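Local coordinates for DUF2235 domain-containing protein (Pseudomonas aeruginosa, PDB 4O5P) that probably hydrolyses membrane phospholipids as a toxic effector delivered by the type VI secretion system, at residues D105-R109 and G110-Y114; E211-L214 and R215-Q218. One frame throughout, in Å; residues are numbered along the deposited sequence.

Interaction 1 of 2, residues D105-R109 and G110-Y114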
ATOM      1  N   ASP A 105      28.185  -5.940  14.932  1.00 36.71           N
ATOM      2  CA  ASP A 105      28.218  -5.625  16.350  1.00 35.29           C
ATOM      3  C   ASP A 105      26.811  -5.485  16.942  1.00 37.48           C
ATOM      4  O   ASP A 105      26.437  -6.226  17.860  1.00 34.96           O
ATOM      5  CB  ASP A 105      29.012  -4.342  16.565  1.00 40.87           C
ATOM      6  CG  ASP A 105      29.533  -4.223  17.966  1.00 47.85           C
ATOM      7  OD1 ASP A 105      28.717  -3.938  18.867  1.00 49.71           O
ATOM      8  OD2 ASP A 105      30.749  -4.431  18.174  1.00 56.66           O
ATOM      9  N   ILE A 106      26.028  -4.556  16.397  1.00 33.54           N
ATOM     10  CA  ILE A 106      24.681  -4.297  16.898  1.00 33.76           C
ATOM     11  C   ILE A 106      23.778  -5.522  16.790  1.00 30.04           C
ATOM     12  O   ILE A 106      22.975  -5.786  17.692  1.00 30.50           O
ATOM     13  CB  ILE A 106      23.997  -3.137  16.148  1.00 35.33           C
ATOM     14  CG1 ILE A 106      24.937  -1.939  16.031  1.00 36.15           C
ATOM     15  CG2 ILE A 106      22.727  -2.727  16.886  1.00 32.83           C
ATOM     16  CD1 ILE A 106      25.225  -1.257  17.369  1.00 40.26           C
ATOM     17  N   ASN A 107      23.891  -6.237  15.672  1.00 31.31           N
ATOM     18  CA  ASN A 107      23.170  -7.491  15.478  1.00 32.44           C
ATOM     19  C   ASN A 107      23.510  -8.470  16.609  1.00 32.33           C
ATOM     20  O   ASN A 107      22.624  -8.997  17.284  1.00 29.52           O
ATOM     21  CB  ASN A 107      23.503  -8.105  14.100  1.00 30.12           C
ATOM     22  CG  ASN A 107      22.825  -7.375  12.936  1.00 34.19           C
ATOM     23  OD1 ASN A 107      21.867  -6.619  13.122  1.00 32.10           O
ATOM     24  ND2 ASN A 107      23.317  -7.614  11.726  1.00 33.87           N
ATOM     25  N   SER A 108      24.805  -8.685  16.824  1.00 33.08           N
ATOM     26  CA  SER A 108      25.273  -9.522  17.926  1.00 32.04           C
ATOM     27  C   SER A 108      24.771  -9.033  19.280  1.00 34.36           C
ATOM     28  O   SER A 108      24.711  -9.804  20.239  1.00 35.41           O
ATOM     29  CB  SER A 108      26.799  -9.597  17.930  1.00 33.18           C
ATOM     30  OG  SER A 108      27.242 -10.477  16.921  1.00 39.39           O
ATOM     31  N   ARG A 109      24.407  -7.754  19.363  1.00 32.57           N
ATOM     32  CA  ARG A 109      23.764  -7.234  20.565  1.00 29.84           C
ATOM     33  C   ARG A 109      22.241  -7.413  20.542  1.00 25.88           C
ATOM     34  O   ARG A 109      21.545  -6.964  21.461  1.00 25.30           O
ATOM     35  CB  ARG A 109      24.133  -5.772  20.787  1.00 39.54           C
ATOM     36  CG  ARG A 109      25.628  -5.535  20.986  1.00 43.35           C
ATOM     37  CD  ARG A 109      25.847  -4.501  22.076  1.00 51.00           C
ATOM     38  NE  ARG A 109      27.048  -3.700  21.858  1.00 52.36           N
ATOM     39  CZ  ARG A 109      27.114  -2.678  21.010  1.00 49.95           C
ATOM     40  NH1 ARG A 109      26.053  -2.342  20.287  1.00 45.14           N
ATOM     41  NH2 ARG A 109      28.245  -1.995  20.875  1.00 52.76           N
ATOM     42  N   GLY A 110      21.735  -8.061  19.491  1.00 27.16           N
ATOM     43  CA  GLY A 110      20.349  -8.502  19.454  1.00 24.70           C
ATOM     44  C   GLY A 110      19.363  -7.583  18.752  1.00 26.39           C
ATOM     45  O   GLY A 110      18.153  -7.840  18.745  1.00 23.04           O
ATOM     46  N   ILE A 111      19.869  -6.503  18.167  1.00 26.83           N
ATOM     47  CA  ILE A 111      19.013  -5.598  17.422  1.00 25.41           C
ATOM     48  C   ILE A 111      19.296  -5.725  15.928  1.00 24.58           C
ATOM     49  O   ILE A 111      20.452  -5.609  15.500  1.00 24.24           O
ATOM     50  CB  ILE A 111      19.198  -4.142  17.884  1.00 21.96           C
ATOM     51  CG1 ILE A 111      18.893  -4.021  19.374  1.00 23.83           C
ATOM     52  CG2 ILE A 111      18.282  -3.211  17.094  1.00 23.17           C
ATOM     53  CD1 ILE A 111      19.088  -2.616  19.917  1.00 30.11           C
ATOM     54  N   PHE A 112      18.233  -5.960  15.152  1.00 21.20           N
ATOM     55  CA  PHE A 112      18.313  -6.168  13.702  1.00 21.82           C
ATOM     56  C   PHE A 112      17.313  -5.250  13.005  1.00 21.10           C
ATOM     57  O   PHE A 112      16.275  -4.918  13.579  1.00 19.84           O
ATOM     58  CB  PHE A 112      17.924  -7.610  13.359  1.00 21.44           C
ATOM     59  CG  PHE A 112      18.860  -8.639  13.906  1.00 22.47           C
ATOM     60  CD1 PHE A 112      18.734  -9.091  15.215  1.00 23.48           C
ATOM     61  CD2 PHE A 112      19.861  -9.172  13.102  1.00 22.27           C
ATOM     62  CE1 PHE A 112      19.619 -10.048  15.720  1.00 26.40           C
ATOM     63  CE2 PHE A 112      20.736 -10.122  13.597  1.00 27.73           C
ATOM     64  CZ  PHE A 112      20.621 -10.561  14.903  1.00 23.48           C
ATOM     65  N   LYS A 113      17.615  -4.840  11.775  1.00 23.06           N
ATOM     66  CA  LYS A 113      16.622  -4.123  10.968  1.00 21.15           C
ATOM     67  C   LYS A 113      16.635  -4.603   9.517  1.00 23.68           C
ATOM     68  O   LYS A 113      17.688  -4.994   8.979  1.00 21.25           O
ATOM     69  CB  LYS A 113      16.785  -2.595  11.071  1.00 19.57           C
ATOM     70  CG  LYS A 113      17.882  -1.981  10.221  1.00 22.48           C
ATOM     71  CD  LYS A 113      18.047  -0.504  10.585  1.00 23.38           C
ATOM     72  CE  LYS A 113      18.994   0.224   9.639  1.00 26.85           C
ATOM     73  NZ  LYS A 113      19.182   1.661  10.041  1.00 25.11           N
ATOM     74  N   TYR A 114      15.452  -4.594   8.901  1.00 19.40           N
ATOM     75  CA  TYR A 114      15.280  -5.108   7.556  1.00 19.91           C
ATOM     76  C   TYR A 114      14.381  -4.173   6.762  1.00 21.69           C
ATOM     77  O   TYR A 114      13.395  -3.643   7.298  1.00 20.21           O
ATOM     78  CB  TYR A 114      14.656  -6.503   7.600  1.00 21.58           C
ATOM     79  CG  TYR A 114      15.497  -7.532   8.327  1.00 20.64           C
ATOM     80  CD1 TYR A 114      16.527  -8.196   7.679  1.00 24.47           C
ATOM     81  CD2 TYR A 114      15.247  -7.848   9.659  1.00 21.22           C
ATOM     82  CE1 TYR A 114      17.295  -9.156   8.334  1.00 25.10           C
ATOM     83  CE2 TYR A 114      16.007  -8.792  10.328  1.00 22.52           C
ATOM     84  CZ  TYR A 114      17.031  -9.442   9.657  1.00 25.76           C
ATOM     85  OH  TYR A 114      17.783 -10.387  10.314  1.00 27.13           O
TER
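Asn107 and Phe112 meet where helix 104-108 hands over to strand 111-116. Asn107 CB lies 3.5 Å from Phe112 CE2, and the CA of Asn107 sits over one face of the ring, offset toward its rim. The two side chains cross at about a right angle, while the amide and ring planes lie nearly parallel, 11° apart. In Phe112 a chi1 of -65° sets CG beside its own backbone N and anti to its carbonyl carbon, and this turns the ring back toward the helix. Asn107 CA also makes a CH...O contact with Ile111 O (3.3 Å). Nearby, Ile106 CG2 packs on Ile111 CB at 3.9 Å.

Two backbone bonds hold the turn that brings these groups together. Ile111 N donates to Ile106 O over 3.2 Å at an N-H...O angle of 161°, and Gly110 N donates to Asn107 O over 2.6 Å. Gly110 adopts a positive phi, a conformation that glycine reaches readily. Arg109, just before the glycine, puts NH2 2.8 Å from Asp105 OD1, one turn earlier in the helix, a salt bridge of charges alone, since the oxygen lies well out of the guanidinium plane.

Beyond this shell, Phe112 touches Ile65 and Thr160, and its backbone bonds to His66 and Thr68 join it to parallel strand 62-71. The positive-phi glycine with two bonds into the last helical turn defines a Schellman motif, here leading from a short helix into a strand of the mixed sheet of an α/β-hydrolase-type domain.

Interaction 2 of 2, residues E211-L214 and R215-Q218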
ATOM      1  N   GLU A 211      15.286 -24.283  17.163  1.00 22.93           N
ATOM      2  CA  GLU A 211      14.758 -24.693  18.450  1.00 23.90           C
ATOM      3  C   GLU A 211      15.702 -25.672  19.124  1.00 21.76           C
ATOM      4  O   GLU A 211      15.890 -25.613  20.339  1.00 20.73           O
ATOM      5  CB  GLU A 211      13.384 -25.326  18.301  1.00 22.27           C
ATOM      6  CG  GLU A 211      12.701 -25.512  19.643  1.00 25.57           C
ATOM      7  CD  GLU A 211      11.241 -25.913  19.527  1.00 29.23           C
ATOM      8  OE1 GLU A 211      10.849 -26.437  18.465  1.00 31.79           O
ATOM      9  OE2 GLU A 211      10.489 -25.708  20.507  1.00 33.62           O
ATOM     10  N   GLU A 212      16.277 -26.564  18.322  1.00 21.49           N
ATOM     11  CA  GLU A 212      17.258 -27.553  18.785  1.00 25.87           C
ATOM     12  C   GLU A 212      18.477 -26.848  19.352  1.00 23.44           C
ATOM     13  O   GLU A 212      18.963 -27.222  20.419  1.00 23.85           O
ATOM     14  CB  GLU A 212      17.730 -28.438  17.616  1.00 25.47           C
ATOM     15  CG  GLU A 212      17.806 -29.949  17.891  1.00 30.76           C
ATOM     16  CD  GLU A 212      18.233 -30.305  19.307  1.00 25.10           C
ATOM     17  OE1 GLU A 212      19.453 -30.417  19.571  1.00 27.32           O
ATOM     18  OE2 GLU A 212      17.341 -30.494  20.156  1.00 27.47           O
ATOM     19  N   LYS A 213      18.987 -25.850  18.624  1.00 18.84           N
ATOM     20  CA  LYS A 213      20.110 -25.056  19.125  1.00 21.74           C
ATOM     21  C   LYS A 213      19.787 -24.368  20.450  1.00 24.25           C
ATOM     22  O   LYS A 213      20.624 -24.339  21.369  1.00 21.07           O
ATOM     23  CB  LYS A 213      20.551 -24.021  18.102  1.00 20.23           C
ATOM     24  CG  LYS A 213      20.884 -24.589  16.728  1.00 27.38           C
ATOM     25  CD  LYS A 213      22.214 -25.348  16.705  1.00 33.32           C
ATOM     26  CE  LYS A 213      22.843 -25.339  15.286  1.00 30.83           C
ATOM     27  NZ  LYS A 213      24.116 -26.132  15.224  1.00 32.18           N
ATOM     28  N   LEU A 214      18.577 -23.821  20.555  1.00 22.45           N
ATOM     29  CA  LEU A 214      18.168 -23.117  21.766  1.00 20.64           C
ATOM     30  C   LEU A 214      18.082 -24.115  22.915  1.00 23.15           C
ATOM     31  O   LEU A 214      18.468 -23.806  24.039  1.00 23.54           O
ATOM     32  CB  LEU A 214      16.837 -22.392  21.555  1.00 22.80           C
ATOM     33  CG  LEU A 214      16.987 -21.095  20.762  1.00 25.20           C
ATOM     34  CD1 LEU A 214      15.641 -20.586  20.235  1.00 23.13           C
ATOM     35  CD2 LEU A 214      17.680 -20.031  21.609  1.00 23.29           C
ATOM     36  N   ARG A 215      17.597 -25.316  22.619  1.00 18.97           N
ATOM     37  CA  ARG A 215      17.625 -26.386  23.592  1.00 26.20           C
ATOM     38  C   ARG A 215      19.055 -26.671  24.076  1.00 21.33           C
ATOM     39  O   ARG A 215      19.298 -26.738  25.275  1.00 23.26           O
ATOM     40  CB  ARG A 215      17.009 -27.646  22.999  1.00 29.52           C
ATOM     41  CG  ARG A 215      16.989 -28.818  23.959  1.00 32.91           C
ATOM     42  CD  ARG A 215      16.472 -30.073  23.270  1.00 34.22           C
ATOM     43  NE  ARG A 215      15.356 -30.653  24.009  1.00 42.34           N
ATOM     44  CZ  ARG A 215      14.186 -30.986  23.468  1.00 50.57           C
ATOM     45  NH1 ARG A 215      13.972 -30.808  22.167  1.00 52.10           N
ATOM     46  NH2 ARG A 215      13.229 -31.505  24.228  1.00 52.91           N
ATOM     47  N   GLN A 216      19.998 -26.819  23.152  1.00 22.98           N
ATOM     48  CA  GLN A 216      21.374 -27.135  23.533  1.00 25.99           C
ATOM     49  C   GLN A 216      21.934 -26.069  24.475  1.00 27.77           C
ATOM     50  O   GLN A 216      22.560 -26.385  25.503  1.00 21.64           O
ATOM     51  CB  GLN A 216      22.269 -27.243  22.293  1.00 27.83           C
ATOM     52  CG  GLN A 216      22.056 -28.489  21.440  1.00 25.35           C
ATOM     53  CD  GLN A 216      22.799 -28.404  20.115  1.00 26.98           C
ATOM     54  OE1 GLN A 216      23.853 -27.772  20.024  1.00 25.53           O
ATOM     55  NE2 GLN A 216      22.239 -29.015  19.080  1.00 21.53           N
ATOM     56  N   ARG A 217      21.692 -24.809  24.123  1.00 22.99           N
ATOM     57  CA  ARG A 217      22.263 -23.683  24.854  1.00 22.25           C
ATOM     58  C   ARG A 217      21.671 -23.586  26.225  1.00 22.17           C
ATOM     59  O   ARG A 217      22.363 -23.221  27.176  1.00 21.50           O
ATOM     60  CB  ARG A 217      22.006 -22.367  24.106  1.00 26.04           C
ATOM     61  CG  ARG A 217      22.609 -22.326  22.728  1.00 23.01           C
ATOM     62  CD  ARG A 217      22.310 -21.007  22.055  1.00 29.70           C
ATOM     63  NE  ARG A 217      23.179 -19.929  22.517  1.00 35.20           N
ATOM     64  CZ  ARG A 217      22.790 -18.973  23.349  1.00 30.65           C
ATOM     65  NH1 ARG A 217      21.542 -18.964  23.799  1.00 35.23           N
ATOM     66  NH2 ARG A 217      23.634 -18.020  23.720  1.00 35.47           N
ATOM     67  N   GLN A 218      20.381 -23.903  26.326  1.00 19.91           N
ATOM     68  CA  GLN A 218      19.683 -23.858  27.608  1.00 26.50           C
ATOM     69  C   GLN A 218      20.150 -25.002  28.531  1.00 23.82           C
ATOM     70  O   GLN A 218      20.389 -24.790  29.718  1.00 21.14           O
ATOM     71  CB  GLN A 218      18.163 -23.915  27.382  1.00 25.30           C
ATOM     72  CG  GLN A 218      17.336 -24.145  28.648  1.00 29.54           C
ATOM     73  CD  GLN A 218      17.050 -22.860  29.411  1.00 32.74           C
ATOM     74  OE1 GLN A 218      17.910 -22.340  30.121  1.00 32.80           O
ATOM     75  NE2 GLN A 218      15.834 -22.331  29.250  1.00 42.38           N
TER
HETATM   76  O   HOH W   1      22.403 -28.950  16.358  1.00 28.88           O
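Gln216 NE2 is shared by two acceptors, Glu212 OE1 and a water. The bond to Glu212 OE1 is 3.2 Å long and nearly straight, with an N-H...O angle of 174°; the water accepts from the same nitrogen at 2.7 Å. Glu212 OE1 lies almost in the amide plane of Gln216, whereas the amide nitrogen meets that oxygen on its anti side, 25° out of the carboxylate plane. Lys213 NZ donates to the same water only weakly, which loosely joins a third side chain to the group.

The other carboxylate oxygen faces Arg215. Glu212 OE2 comes within 3.3 Å of Arg215 CD and lies at the guanidinium edge, near its plane, but its salt bridge to Arg215 NH1 is long at 3.9 Å. A bend at chi2 (-35°) folds the Glu212 chain back, although its CB points away from the following turn, and lets the carboxylate address residues three and four positions ahead.

Underneath runs regular helical bonding: Arg215 N to Glu211 O at 2.9 Å, Gln216 N to Glu212 O, Arg217 N to Lys213 O and Gln218 N to Leu214 O. Arg217 CG lies 3.1 Å from Lys213 O, while Arg217 NH2 hydrogen-bonds Pro224 O. Lys213, Leu214 and Arg217 touch Leu161 of helix 139-162, and Leu214 and Arg217 also rest on Ile226 of strand 225-236, so this side faces the body of the domain.

At this surface position, Glu212 divides its oxygens between a directional neutral donor and a looser positive charge. The geometry is consistent with the amide bond orienting the carboxylate more than the long salt bridge does, with the charge attraction probably softened by solvent, though lattice contacts of Lys213 and Gln216 may influence this end.

How the interactions relate
From the N terminus, interaction 1 comes first: it closes the tight turn from helix 104-108 into strand 111-116, which pairs in parallel with strand 62-71. The chain then runs through helices 139-162 and 168-178 before entering helix 195-219, where interaction 2 spans successive turns near the C-terminal end of that helix. The two contacts are in series, neither nesting nor crossing. The centres of interactions 1 and 2 lie about 20 Å apart and their nearest atoms about 9 Å apart. Helix 139-162 links them indirectly: Thr160 touches Phe112 of interaction 1, and Leu161 touches Leu214 of interaction 2. Strand 225-236, next after helix 195-219, also pairs with strand 62-71, connecting both regions to one sheet.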